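Local coordinates for protein insecticidal Delta-Endotoxin Cry8Ea1 (Bacillus Thuringiensis, PDB 3EB7) that is an insecticidal crystal toxin active against underground beetle larvae, probably acting, like its relatives, by binding gut-cell receptors and forming membrane pores, at residues Gln54-Ile59 with Tyr66-Ala71; Asp512-Arg517 with Val522-Phe527. One frame throughout, in Å; residues are numbered along the deposited sequence.

Interaction 1: Gln54-Ile59 with Tyr66-Ala71; sequences QVEALI and YARAKA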
# COMPACT_ATOMS: atom_id res chain seq x y z
N GLN A 54 -10.81 14.36 -6.88
CA GLN A 54 -10.69 13.40 -5.78
C GLN A 54 -10.32 14.07 -4.44
O GLN A 54 -11.04 13.99 -3.48
CB GLN A 54 -9.64 12.33 -6.12
CG GLN A 54 -9.40 11.37 -5.00
CD GLN A 54 -8.12 10.56 -5.16
OE1 GLN A 54 -8.03 9.44 -4.64
NE2 GLN A 54 -7.14 11.10 -5.87
N VAL A 55 -9.17 14.74 -4.40
CA VAL A 55 -8.66 15.23 -3.12
C VAL A 55 -9.50 16.44 -2.68
O VAL A 55 -9.74 16.60 -1.50
CB VAL A 55 -7.13 15.45 -3.18
CG1 VAL A 55 -6.54 15.75 -1.79
CG2 VAL A 55 -6.46 14.17 -3.75
N GLU A 56 -9.99 17.25 -3.62
CA GLU A 56 -10.94 18.33 -3.29
C GLU A 56 -12.20 17.80 -2.61
O GLU A 56 -12.68 18.38 -1.63
CB GLU A 56 -11.30 19.18 -4.52
CG GLU A 56 -10.15 20.08 -5.09
CD GLU A 56 -10.58 20.77 -6.43
OE1 GLU A 56 -10.76 22.02 -6.47
OE2 GLU A 56 -10.80 20.04 -7.44
N ALA A 57 -12.76 16.71 -3.13
CA ALA A 57 -13.88 16.03 -2.47
C ALA A 57 -13.51 15.46 -1.06
O ALA A 57 -14.31 15.52 -0.16
CB ALA A 57 -14.48 14.93 -3.39
N LEU A 58 -12.31 14.92 -0.88
CA LEU A 58 -11.90 14.28 0.39
C LEU A 58 -11.73 15.29 1.52
O LEU A 58 -12.03 15.01 2.67
CB LEU A 58 -10.58 13.49 0.22
CG LEU A 58 -10.62 12.18 -0.57
CD1 LEU A 58 -9.23 11.58 -0.65
CD2 LEU A 58 -11.57 11.19 0.06
N ILE A 59 -11.23 16.47 1.16
CA ILE A 59 -10.93 17.51 2.13
C ILE A 59 -11.92 18.68 2.13
O ILE A 59 -11.89 19.51 3.03
CB ILE A 59 -9.49 18.05 1.92
CG1 ILE A 59 -9.39 18.83 0.60
CG2 ILE A 59 -8.47 16.88 2.07
CD1 ILE A 59 -8.06 19.50 0.38
N TYR A 66 -7.09 29.73 -11.18
CA TYR A 66 -5.85 30.03 -11.81
C TYR A 66 -4.92 28.84 -11.69
O TYR A 66 -4.32 28.43 -12.69
CB TYR A 66 -5.21 31.25 -11.17
CG TYR A 66 -3.99 31.72 -11.91
CD1 TYR A 66 -4.06 32.83 -12.78
CD2 TYR A 66 -2.74 31.09 -11.74
CE1 TYR A 66 -2.92 33.29 -13.49
CE2 TYR A 66 -1.60 31.54 -12.44
CZ TYR A 66 -1.71 32.64 -13.31
OH TYR A 66 -0.58 33.08 -13.99
N ALA A 67 -4.79 28.32 -10.45
CA ALA A 67 -3.92 27.15 -10.17
C ALA A 67 -4.41 25.88 -10.90
O ALA A 67 -3.60 25.12 -11.42
CB ALA A 67 -3.80 26.90 -8.66
N ARG A 68 -5.72 25.66 -10.94
CA ARG A 68 -6.25 24.52 -11.67
C ARG A 68 -5.97 24.62 -13.18
O ARG A 68 -5.44 23.65 -13.80
CB ARG A 68 -7.75 24.35 -11.44
CG ARG A 68 -8.37 23.19 -12.25
CD ARG A 68 -9.91 23.10 -12.12
NE ARG A 68 -10.39 23.56 -10.83
CZ ARG A 68 -10.60 22.78 -9.76
NH1 ARG A 68 -10.40 21.45 -9.80
NH2 ARG A 68 -11.04 23.35 -8.64
N ALA A 69 -6.32 25.77 -13.76
CA ALA A 69 -6.17 26.01 -15.22
C ALA A 69 -4.75 25.78 -15.70
O ALA A 69 -4.54 25.12 -16.72
CB ALA A 69 -6.61 27.42 -15.59
N LYS A 70 -3.78 26.33 -14.96
CA LYS A 70 -2.37 26.20 -15.31
C LYS A 70 -1.83 24.76 -15.23
O LYS A 70 -1.23 24.28 -16.19
CB LYS A 70 -1.54 27.12 -14.44
CG LYS A 70 -0.16 27.38 -14.95
CD LYS A 70 0.46 28.51 -14.08
CE LYS A 70 2.00 28.48 -14.15
NZ LYS A 70 2.65 29.64 -13.46
N ALA A 71 -2.04 24.09 -14.11
CA ALA A 71 -1.63 22.68 -13.95
C ALA A 71 -2.25 21.81 -15.08
O ALA A 71 -1.56 21.03 -15.70
CB ALA A 71 -2.04 22.17 -12.58
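Arg68 and Glu56 reach for each other across the gap between two neighbouring helices and close a two-pronged salt bridge. The backbones stand well apart here, with CA of Arg68 11.4 Å from CA of Glu56, so only long side chains can make the span. From CB, the arginine sets out with CG anti to its own amide nitrogen (chi1 177°) and runs straight on through CD; its side chain brushes Met52, one turn earlier on the glutamate's helix. The bend comes at chi3, and it swings NE and CZ round so that the end of the guanidinium group faces the carboxylate. NH2 then donates to OE1 of Glu56 at 2.6 Å, on the syn lone pair. NH1 meets OE2 of Glu56 at 2.8 Å, in an almost straight bond lying in the guanidinium plane. The contact ties together helices 47-59 and 65-93, consecutive members of the N-terminal helical bundle of three-domain Cry toxins, close to the loop 60-64 that joins them. The two planes are 33° apart, and NH1 accordingly meets OE2 on its syn side but out of the carboxylate plane. Glu56 OE1 also accepts the backbone N-H of Ile63 in that loop, while NH2 of Arg68 makes a weak bond to Ile63 O. A long, weak ion pair with Glu49 gives NH1 a second acidic neighbour.

Interaction 2: Asp512-Arg517 with Val522-Phe527; sequences DLDVVR and VNNGRF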
# COMPACT_ATOMS: atom_id res chain seq x y z
N ASP A 512 25.49 -3.36 16.60
CA ASP A 512 25.86 -4.65 16.05
C ASP A 512 24.61 -5.35 15.41
O ASP A 512 23.55 -5.41 16.02
CB ASP A 512 26.44 -5.51 17.18
CG ASP A 512 27.89 -5.12 17.55
OD1 ASP A 512 28.50 -4.25 16.88
OD2 ASP A 512 28.45 -5.73 18.51
N LEU A 513 24.74 -5.87 14.20
CA LEU A 513 23.65 -6.58 13.56
C LEU A 513 24.14 -7.92 13.07
O LEU A 513 25.18 -8.01 12.47
CB LEU A 513 23.07 -5.77 12.37
CG LEU A 513 21.82 -6.37 11.69
CD1 LEU A 513 20.93 -5.28 11.11
CD2 LEU A 513 22.16 -7.44 10.62
N ASP A 514 23.40 -8.98 13.34
CA ASP A 514 23.61 -10.18 12.56
C ASP A 514 22.34 -10.85 12.03
O ASP A 514 21.22 -10.65 12.53
CB ASP A 514 24.46 -11.16 13.30
CG ASP A 514 24.03 -11.31 14.69
OD1 ASP A 514 22.84 -11.67 14.87
OD2 ASP A 514 24.86 -11.05 15.59
N VAL A 515 22.59 -11.63 10.99
CA VAL A 515 21.60 -12.38 10.25
C VAL A 515 21.78 -13.85 10.64
O VAL A 515 22.86 -14.41 10.47
CB VAL A 515 21.87 -12.22 8.74
CG1 VAL A 515 20.78 -12.91 7.92
CG2 VAL A 515 21.98 -10.73 8.41
N VAL A 516 20.74 -14.43 11.22
CA VAL A 516 20.73 -15.82 11.60
C VAL A 516 19.87 -16.60 10.56
O VAL A 516 18.67 -16.34 10.33
CB VAL A 516 20.20 -15.96 13.07
CG1 VAL A 516 20.18 -17.40 13.54
CG2 VAL A 516 21.01 -15.07 14.04
N ARG A 517 20.52 -17.54 9.89
CA ARG A 517 19.88 -18.39 8.92
C ARG A 517 19.76 -19.81 9.45
O ARG A 517 20.77 -20.44 9.85
CB ARG A 517 20.62 -18.37 7.58
CG ARG A 517 19.87 -19.14 6.48
CD ARG A 517 20.20 -20.62 6.45
NE ARG A 517 21.48 -20.86 5.78
CZ ARG A 517 22.62 -21.18 6.39
NH1 ARG A 517 22.69 -21.31 7.72
NH2 ARG A 517 23.71 -21.39 5.67
N VAL A 522 25.11 -16.15 9.82
CA VAL A 522 25.77 -16.17 8.53
C VAL A 522 26.44 -14.83 8.18
O VAL A 522 27.29 -14.77 7.29
CB VAL A 522 24.81 -16.65 7.38
CG1 VAL A 522 24.62 -18.18 7.41
CG2 VAL A 522 23.45 -15.85 7.37
N ASN A 523 26.05 -13.77 8.89
CA ASN A 523 26.59 -12.43 8.68
C ASN A 523 26.60 -11.71 10.02
O ASN A 523 25.71 -11.91 10.82
CB ASN A 523 25.75 -11.62 7.68
CG ASN A 523 25.78 -12.17 6.26
OD1 ASN A 523 26.84 -12.20 5.62
ND2 ASN A 523 24.63 -12.55 5.74
N ASN A 524 27.63 -10.92 10.28
CA ASN A 524 27.67 -10.06 11.51
C ASN A 524 28.46 -8.80 11.19
O ASN A 524 29.44 -8.86 10.45
CB ASN A 524 28.29 -10.75 12.77
CG ASN A 524 28.02 -9.93 14.12
OD1 ASN A 524 27.02 -10.20 14.80
ND2 ASN A 524 28.89 -8.94 14.47
N GLY A 525 28.04 -7.67 11.75
CA GLY A 525 28.77 -6.44 11.51
C GLY A 525 28.27 -5.30 12.35
O GLY A 525 27.24 -5.42 12.98
N ARG A 526 29.00 -4.20 12.32
CA ARG A 526 28.60 -2.99 12.98
C ARG A 526 28.09 -2.00 11.96
O ARG A 526 28.63 -1.91 10.86
CB ARG A 526 29.77 -2.36 13.74
CG ARG A 526 29.35 -1.12 14.50
CD ARG A 526 29.94 -1.21 15.85
NE ARG A 526 29.50 -0.14 16.76
CZ ARG A 526 28.70 -0.36 17.78
NH1 ARG A 526 28.22 -1.58 17.98
NH2 ARG A 526 28.36 0.62 18.58
N PHE A 527 27.03 -1.25 12.32
CA PHE A 527 26.47 -0.29 11.41
C PHE A 527 26.27 1.02 12.11
O PHE A 527 26.11 1.07 13.32
CB PHE A 527 25.19 -0.85 10.76
CG PHE A 527 25.46 -2.11 10.00
CD1 PHE A 527 25.36 -3.36 10.64
CD2 PHE A 527 25.91 -2.04 8.67
CE1 PHE A 527 25.68 -4.53 9.95
CE2 PHE A 527 26.24 -3.19 7.99
CZ PHE A 527 26.13 -4.45 8.61
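Leu513 and Gly525 face each other as a hydrogen-bonded antiparallel pair: Leu513 N donates a hydrogen bond to Gly525 O at 2.8 Å, and Gly525 N donates one back to Leu513 O at 3.0 Å. The face carrying Leu513, Val515 and Asn523 is closely packed. Phe527 folds its ring back past Gly525, whose lack of a side chain leaves room for it, and CD1 of the ring reaches CB of Leu513 at 3.7 Å. The Phe527 ring also meets that of Phe549 at nearly a right angle, and Ile503 covers both Leu513 and Val515. Branched Val515 suits this buried place: its CG2 lies alongside CB of Asn523, 3.9 Å away, and its CG1 turns to CG2 of Val522. Strands 511-517 and 520-527 form a beta hairpin at the margin of a sheet in the C-terminal beta-sandwich domain, where 559-567 flanks the first strand and 520-527 is outermost. The other face is polar: Asn524 and Arg526 are exposed, but Asp514 is buried against Ser565 of strand 559-567. There Arg526 NH1 bonds OD1 of Asp512 at 2.9 Å; OD1 lies in the guanidinium plane, while NH1 comes from above the carboxylate, the two planes being 87° apart. Asn568 binds both partners, its O taking Arg526 NH1 and its ND2 meeting Asp512 OD2. Near the turn, Arg517 bends at chi2 and chi3, and CG1 of Val522 sits over one guanidinium face, offset toward its rim and 3.7 Å from NH1 of Arg517, whose NE is held by Thr554 O.

Overall arrangement
Interactions 1 and 2 belong to different parts of the toxin and lie on opposite sides of the chain's centre, about 24 and 29 Å from it. Their centres are 49 Å apart and their nearest atoms about 36 Å, so neither touches the other. Along the chain they follow in series: residues 54-71 sit in the N-terminal helical domain, the part generally held to enter the membrane in Cry toxins, whereas residues 512-527 belong to the C-terminal sandwich, implicated in receptor binding in relatives. Each joins two elements that follow one another in the chain, one by a single pair of touching side chains at the surface, the other by continuous strand pairing.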